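Local atomic coordinates of putative adenosine kinase (Schistosoma mansoni, PDB entry 3VAS), a protein that probably catalyses the phosphorylation of adenosine to AMP, as an adenosine kinase of the ribokinase (pfkB) family. Residues 24-29 / 178-183; 210-215 / 229-234. One frame throughout, in Å; residues are numbered along the deposited sequence.

Contact 1: 24-29 / 178-183; sequences EGYVFG and KAQVYY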
loop_
_atom_site.group_PDB
_atom_site.type_symbol
_atom_site.label_atom_id
_atom_site.label_comp_id
_atom_site.label_asym_id
_atom_site.label_seq_id
_atom_site.Cartn_x
_atom_site.Cartn_y
_atom_site.Cartn_z
ATOM N N GLU A 24 9.119 -14.325 -14.832
ATOM C CA GLU A 24 9.701 -13.037 -14.453
ATOM C C GLU A 24 8.746 -11.895 -14.787
ATOM O O GLU A 24 8.035 -11.941 -15.793
ATOM C CB GLU A 24 11.053 -12.815 -15.136
ATOM C CG GLU A 24 12.164 -13.730 -14.637
ATOM C CD GLU A 24 13.530 -13.345 -15.183
ATOM O OE1 GLU A 24 13.616 -12.355 -15.946
ATOM O OE2 GLU A 24 14.518 -14.032 -14.846
ATOM N N GLY A 25 8.721 -10.879 -13.932
ATOM C CA GLY A 25 7.807 -9.767 -14.109
ATOM C C GLY A 25 6.345 -10.177 -14.058
ATOM O O GLY A 25 5.490 -9.532 -14.657
ATOM N N TYR A 26 6.061 -11.259 -13.342
ATOM C CA TYR A 26 4.695 -11.742 -13.166
ATOM C C TYR A 26 3.844 -10.721 -12.404
ATOM O O TYR A 26 2.648 -10.580 -12.663
ATOM C CB TYR A 26 4.718 -13.066 -12.406
ATOM C CG TYR A 26 3.434 -13.852 -12.473
ATOM C CD1 TYR A 26 3.178 -14.704 -13.539
ATOM C CD2 TYR A 26 2.483 -13.755 -11.463
ATOM C CE1 TYR A 26 2.006 -15.432 -13.602
ATOM C CE2 TYR A 26 1.310 -14.481 -11.519
ATOM C CZ TYR A 26 1.076 -15.315 -12.590
ATOM O OH TYR A 26 -0.091 -16.039 -12.649
ATOM N N VAL A 27 4.480 -10.017 -11.468
ATOM C CA VAL A 27 3.818 -9.037 -10.612
ATOM C C VAL A 27 4.347 -7.635 -10.892
ATOM O O VAL A 27 5.556 -7.407 -10.875
ATOM C CB VAL A 27 4.051 -9.349 -9.115
ATOM C CG1 VAL A 27 3.443 -8.262 -8.239
ATOM C CG2 VAL A 27 3.484 -10.716 -8.754
ATOM N N PHE A 28 3.438 -6.700 -11.145
ATOM C CA PHE A 28 3.811 -5.318 -11.434
ATOM C C PHE A 28 3.170 -4.362 -10.438
ATOM O O PHE A 28 1.977 -4.457 -10.157
ATOM C CB PHE A 28 3.389 -4.931 -12.858
ATOM C CG PHE A 28 3.683 -3.492 -13.215
ATOM C CD1 PHE A 28 4.855 -3.154 -13.873
ATOM C CD2 PHE A 28 2.781 -2.481 -12.900
ATOM C CE1 PHE A 28 5.130 -1.837 -14.200
ATOM C CE2 PHE A 28 3.051 -1.166 -13.221
ATOM C CZ PHE A 28 4.225 -0.842 -13.875
ATOM N N GLY A 29 3.963 -3.432 -9.920
ATOM C CA GLY A 29 3.430 -2.350 -9.113
ATOM C C GLY A 29 3.864 -0.996 -9.646
ATOM O O GLY A 29 4.940 -0.868 -10.233
ATOM N N LYS A 178 3.690 -7.935 -19.654
ATOM C CA LYS A 178 4.127 -9.267 -19.236
ATOM C C LYS A 178 3.592 -9.675 -17.858
ATOM O O LYS A 178 3.642 -10.852 -17.490
ATOM C CB LYS A 178 5.655 -9.372 -19.248
ATOM C CG LYS A 178 6.336 -8.492 -18.214
ATOM C CD LYS A 178 7.763 -8.944 -17.947
ATOM C CE LYS A 178 8.631 -8.810 -19.175
ATOM N NZ LYS A 178 9.953 -9.462 -18.975
ATOM N N ALA A 179 3.089 -8.709 -17.095
ATOM C CA ALA A 179 2.552 -9.001 -15.765
ATOM C C ALA A 179 1.187 -9.672 -15.845
ATOM O O ALA A 179 0.408 -9.405 -16.757
ATOM C CB ALA A 179 2.472 -7.739 -14.926
ATOM N N GLN A 180 0.906 -10.548 -14.888
ATOM C CA GLN A 180 -0.402 -11.194 -14.804
ATOM C C GLN A 180 -1.121 -10.696 -13.566
ATOM O O GLN A 180 -2.329 -10.891 -13.409
ATOM C CB GLN A 180 -0.254 -12.716 -14.757
ATOM C CG GLN A 180 0.384 -13.306 -16.006
ATOM C CD GLN A 180 -0.408 -12.994 -17.260
ATOM O OE1 GLN A 180 0.153 -12.590 -18.281
ATOM N NE2 GLN A 180 -1.723 -13.179 -17.191
ATOM N N VAL A 181 -0.358 -10.044 -12.692
ATOM C CA VAL A 181 -0.862 -9.548 -11.414
ATOM C C VAL A 181 -0.402 -8.114 -11.174
ATOM O O VAL A 181 0.774 -7.797 -11.354
ATOM C CB VAL A 181 -0.366 -10.425 -10.244
ATOM C CG1 VAL A 181 -0.823 -9.850 -8.906
ATOM C CG2 VAL A 181 -0.844 -11.865 -10.411
ATOM N N TYR A 182 -1.328 -7.249 -10.773
ATOM C CA TYR A 182 -0.984 -5.871 -10.436
ATOM C C TYR A 182 -1.351 -5.534 -8.997
ATOM O O TYR A 182 -2.370 -5.995 -8.476
ATOM C CB TYR A 182 -1.668 -4.887 -11.387
ATOM C CG TYR A 182 -1.457 -5.210 -12.845
ATOM C CD1 TYR A 182 -0.291 -4.831 -13.498
ATOM C CD2 TYR A 182 -2.416 -5.901 -13.567
ATOM C CE1 TYR A 182 -0.091 -5.129 -14.831
ATOM C CE2 TYR A 182 -2.223 -6.207 -14.900
ATOM C CZ TYR A 182 -1.060 -5.818 -15.527
ATOM O OH TYR A 182 -0.866 -6.119 -16.856
ATOM N N TYR A 183 -0.500 -4.745 -8.353
ATOM C CA TYR A 183 -0.830 -4.163 -7.065
ATOM C C TYR A 183 -0.593 -2.660 -7.115
ATOM O O TYR A 183 0.539 -2.216 -7.310
ATOM C CB TYR A 183 0.002 -4.777 -5.935
ATOM C CG TYR A 183 -0.370 -4.221 -4.575
ATOM C CD1 TYR A 183 -1.455 -4.733 -3.863
ATOM C CD2 TYR A 183 0.342 -3.167 -4.011
ATOM C CE1 TYR A 183 -1.811 -4.219 -2.623
ATOM C CE2 TYR A 183 -0.009 -2.642 -2.776
ATOM C CZ TYR A 183 -1.082 -3.173 -2.085
ATOM O OH TYR A 183 -1.419 -2.657 -0.853
HETATM O O HOH W 1 5.695 -12.348 -16.815
#
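One face of the Tyr26 ring rests on Gln180, whose CB sits 3.8 Å from the ring centroid in a CH-pi contact, while Val181 CG2 meets Tyr26 CE2 obliquely at 3.6 Å. With CG anti to the backbone N (chi1 -165°), Tyr26 starts away from 178-183 but brings its ring back over it. The Tyr182 ring has Phe28 CD2 at its edge, in plane, and Phe28 CB touches Tyr182 CD1 at 3.7 Å. Small Ala179 fits beside Phe28: their CB atoms are 3.6 Å apart.

Strands 27-29 and 181-183 pair in parallel, Val27 and Val181 side by side on one face, Phe28 and Tyr182 on the other. Phe28 N donates to Val181 O, and Tyr183 N to Phe28 O. At the entry, Tyr26 O accepts from both Gln180 N (2.8 Å) and Val181 N (3.1 Å). Gly25, at positive phi, leaves room for the Lys178 chain, and a water bridges Glu24 O and Lys178 O. Tyr182 OH hydrogen-bonds Val176 O and Lys208 NZ, and Tyr183 OH hydrogen-bonds Asn213 ND2. Backbone bonds thus fix the register of two central strands of the ribokinase-like fold, while beta-branched and aromatic side chains supply apolar cover.

Contact 2: 210-215 / 229-234; sequences FCFNLS and EMISYS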
loop_
_atom_site.group_PDB
_atom_site.type_symbol
_atom_site.label_atom_id
_atom_site.label_comp_id
_atom_site.label_asym_id
_atom_site.label_seq_id
_atom_site.Cartn_x
_atom_site.Cartn_y
_atom_site.Cartn_z
ATOM N N PHE A 210 -6.020 -7.638 -10.780
ATOM C CA PHE A 210 -5.713 -6.297 -10.302
ATOM C C PHE A 210 -6.083 -6.149 -8.831
ATOM O O PHE A 210 -7.244 -6.299 -8.460
ATOM C CB PHE A 210 -6.443 -5.241 -11.139
ATOM C CG PHE A 210 -5.994 -3.828 -10.856
ATOM C CD1 PHE A 210 -4.977 -3.252 -11.601
ATOM C CD2 PHE A 210 -6.580 -3.087 -9.841
ATOM C CE1 PHE A 210 -4.556 -1.957 -11.345
ATOM C CE2 PHE A 210 -6.166 -1.792 -9.579
ATOM C CZ PHE A 210 -5.148 -1.227 -10.331
ATOM N N CYS A 211 -5.091 -5.835 -8.003
ATOM C CA CYS A 211 -5.294 -5.706 -6.563
ATOM C C CYS A 211 -5.170 -4.254 -6.118
ATOM O O CYS A 211 -4.220 -3.562 -6.482
ATOM C CB CYS A 211 -4.292 -6.582 -5.804
ATOM S SG CYS A 211 -4.244 -8.305 -6.382
ATOM N N PHE A 212 -6.135 -3.802 -5.322
ATOM C CA PHE A 212 -6.258 -2.392 -4.977
ATOM C C PHE A 212 -6.386 -2.218 -3.469
ATOM O O PHE A 212 -7.098 -2.975 -2.809
ATOM C CB PHE A 212 -7.476 -1.802 -5.696
ATOM C CG PHE A 212 -7.698 -0.335 -5.433
ATOM C CD1 PHE A 212 -6.774 0.610 -5.856
ATOM C CD2 PHE A 212 -8.845 0.099 -4.787
ATOM C CE1 PHE A 212 -6.979 1.962 -5.619
ATOM C CE2 PHE A 212 -9.060 1.450 -4.544
ATOM C CZ PHE A 212 -8.126 2.383 -4.962
ATOM N N ASN A 213 -5.687 -1.228 -2.924
ATOM C CA ASN A 213 -5.761 -0.942 -1.493
ATOM C C ASN A 213 -6.436 0.411 -1.237
ATOM O O ASN A 213 -6.080 1.411 -1.863
ATOM C CB ASN A 213 -4.356 -0.968 -0.875
ATOM C CG ASN A 213 -4.376 -1.247 0.628
ATOM O OD1 ASN A 213 -5.010 -0.526 1.403
ATOM N ND2 ASN A 213 -3.681 -2.305 1.040
ATOM N N LEU A 214 -7.409 0.441 -0.329
ATOM C CA LEU A 214 -8.076 1.699 0.027
ATOM C C LEU A 214 -7.087 2.699 0.648
ATOM O O LEU A 214 -7.274 3.915 0.553
ATOM C CB LEU A 214 -9.268 1.454 0.967
ATOM C CG LEU A 214 -10.431 0.584 0.464
ATOM C CD1 LEU A 214 -11.520 0.430 1.527
ATOM C CD2 LEU A 214 -11.019 1.145 -0.828
ATOM N N SER A 215 -6.052 2.169 1.295
ATOM C CA SER A 215 -4.877 2.941 1.720
ATOM C C SER A 215 -5.051 3.930 2.885
ATOM O O SER A 215 -4.253 3.915 3.821
ATOM C CB SER A 215 -4.207 3.627 0.525
ATOM O OG SER A 215 -3.755 2.662 -0.408
ATOM N N GLU A 229 -14.062 4.149 -9.042
ATOM C CA GLU A 229 -13.697 3.773 -10.397
ATOM C C GLU A 229 -12.654 2.656 -10.376
ATOM O O GLU A 229 -12.759 1.689 -11.131
ATOM C CB GLU A 229 -13.198 4.969 -11.207
ATOM C CG GLU A 229 -12.891 4.605 -12.651
ATOM C CD GLU A 229 -12.760 5.814 -13.563
ATOM O OE1 GLU A 229 -12.184 6.839 -13.139
ATOM O OE2 GLU A 229 -13.236 5.733 -14.714
ATOM N N MET A 230 -11.658 2.789 -9.503
ATOM C CA MET A 230 -10.632 1.761 -9.348
ATOM C C MET A 230 -11.224 0.417 -8.903
ATOM O O MET A 230 -10.870 -0.630 -9.442
ATOM C CB MET A 230 -9.541 2.218 -8.378
ATOM C CG MET A 230 -8.683 3.363 -8.909
ATOM S SD MET A 230 -7.960 3.005 -10.524
ATOM C CE MET A 230 -6.896 1.643 -10.115
ATOM N N ILE A 231 -12.124 0.455 -7.924
ATOM C CA ILE A 231 -12.795 -0.755 -7.467
ATOM C C ILE A 231 -13.446 -1.487 -8.642
ATOM O O ILE A 231 -13.415 -2.720 -8.707
ATOM C CB ILE A 231 -13.835 -0.452 -6.361
ATOM C CG1 ILE A 231 -13.127 0.013 -5.084
ATOM C CG2 ILE A 231 -14.681 -1.675 -6.062
ATOM C CD1 ILE A 231 -14.069 0.381 -3.957
ATOM N N SER A 232 -13.984 -0.730 -9.598
ATOM C CA SER A 232 -14.696 -1.341 -10.724
ATOM C C SER A 232 -13.781 -2.114 -11.689
ATOM O O SER A 232 -14.267 -2.830 -12.565
ATOM C CB SER A 232 -15.581 -0.317 -11.466
ATOM O OG SER A 232 -14.828 0.545 -12.306
ATOM N N TYR A 233 -12.465 -1.982 -11.516
ATOM C CA TYR A 233 -11.505 -2.778 -12.287
ATOM C C TYR A 233 -10.735 -3.752 -11.392
ATOM O O TYR A 233 -9.907 -4.529 -11.874
ATOM C CB TYR A 233 -10.502 -1.879 -13.022
ATOM C CG TYR A 233 -11.113 -0.948 -14.050
ATOM C CD1 TYR A 233 -11.551 0.321 -13.691
ATOM C CD2 TYR A 233 -11.240 -1.335 -15.377
ATOM C CE1 TYR A 233 -12.106 1.178 -14.624
ATOM C CE2 TYR A 233 -11.794 -0.486 -16.319
ATOM C CZ TYR A 233 -12.227 0.772 -15.937
ATOM O OH TYR A 233 -12.782 1.625 -16.864
ATOM N N SER A 234 -11.001 -3.705 -10.090
ATOM C CA SER A 234 -10.225 -4.484 -9.131
ATOM C C SER A 234 -10.826 -5.861 -8.887
ATOM O O SER A 234 -12.027 -5.987 -8.657
ATOM C CB SER A 234 -10.109 -3.735 -7.805
ATOM O OG SER A 234 -9.499 -2.472 -7.989
#
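A serine hydroxyl is pressed between two phenylalanine side chains here: Ser234 OG lies 3.1 Å from the methylene carbon Phe212 CB and 3.5 Å from the ring atom Phe210 CD2, at the edge of that ring and near its plane. Its polarity is met within its own segment, since OG donates to Met230 O at 2.7 Å. That bond comes from above the carbonyl plane, 53° out of it, while Tyr233 N reaches the same oxygen from the opposite face. Two donors thus hold the carbonyl of Met230, just before the type I turn from Ile231 to Ser234. Serine suits the place, being small enough to lie beside two phenylalanines and able to donate back to the carbonyl of Met230, in helix 224-231.

In the alpha/beta core of the ribokinase-like fold, strand 209-213 lies between parallel neighbours 181-185 and 236-240, and the helix and turn pack against the sheet on their way to the latter. Alternation along the strand sends Phe210 and Phe212 toward the helix, whereas Cys211 points away. Met230 serves both rings. Its CB stands over one face of Phe212, 3.8 Å from the centroid in a CH-pi contact, and bends at chi2 and chi3 (-54° and -64°) carry CE round to Phe210 CZ at 3.4 Å. An unbranched, flexible methionine can follow such a path from one ring to the next. Farther along, Ile231 CG1 approaches Phe212 CD2 at 4.3 Å, and Ile231 CD1 meets Leu214 CD2. Met196 of helix 189-205 touches Met230 as well.

Contacts 1 and 2 are both largely buried, though contact 1 reaches the surface at Glu24 and Lys178, whereas all the touching residues of contact 2 are buried except Tyr233, which is partly exposed. They share a sheet: strands 181-185 and 209-213 are neighbours, joined among other bonds by Cys211 N donating to Tyr182 O, 2.8 Å apart. Tyr182 also packs on Phe210, linking the aromatic residues of the two sites. Contact 1 pairs strand with strand, so backbone hydrogen bonds dominate; contact 2 lays a helix end on a strand, and side-chain packing carries it, with no hydrogen bond between its segments. Bound adenosine lies about 8 Å from the side chain of Tyr183 and about 11 Å from that of Phe212.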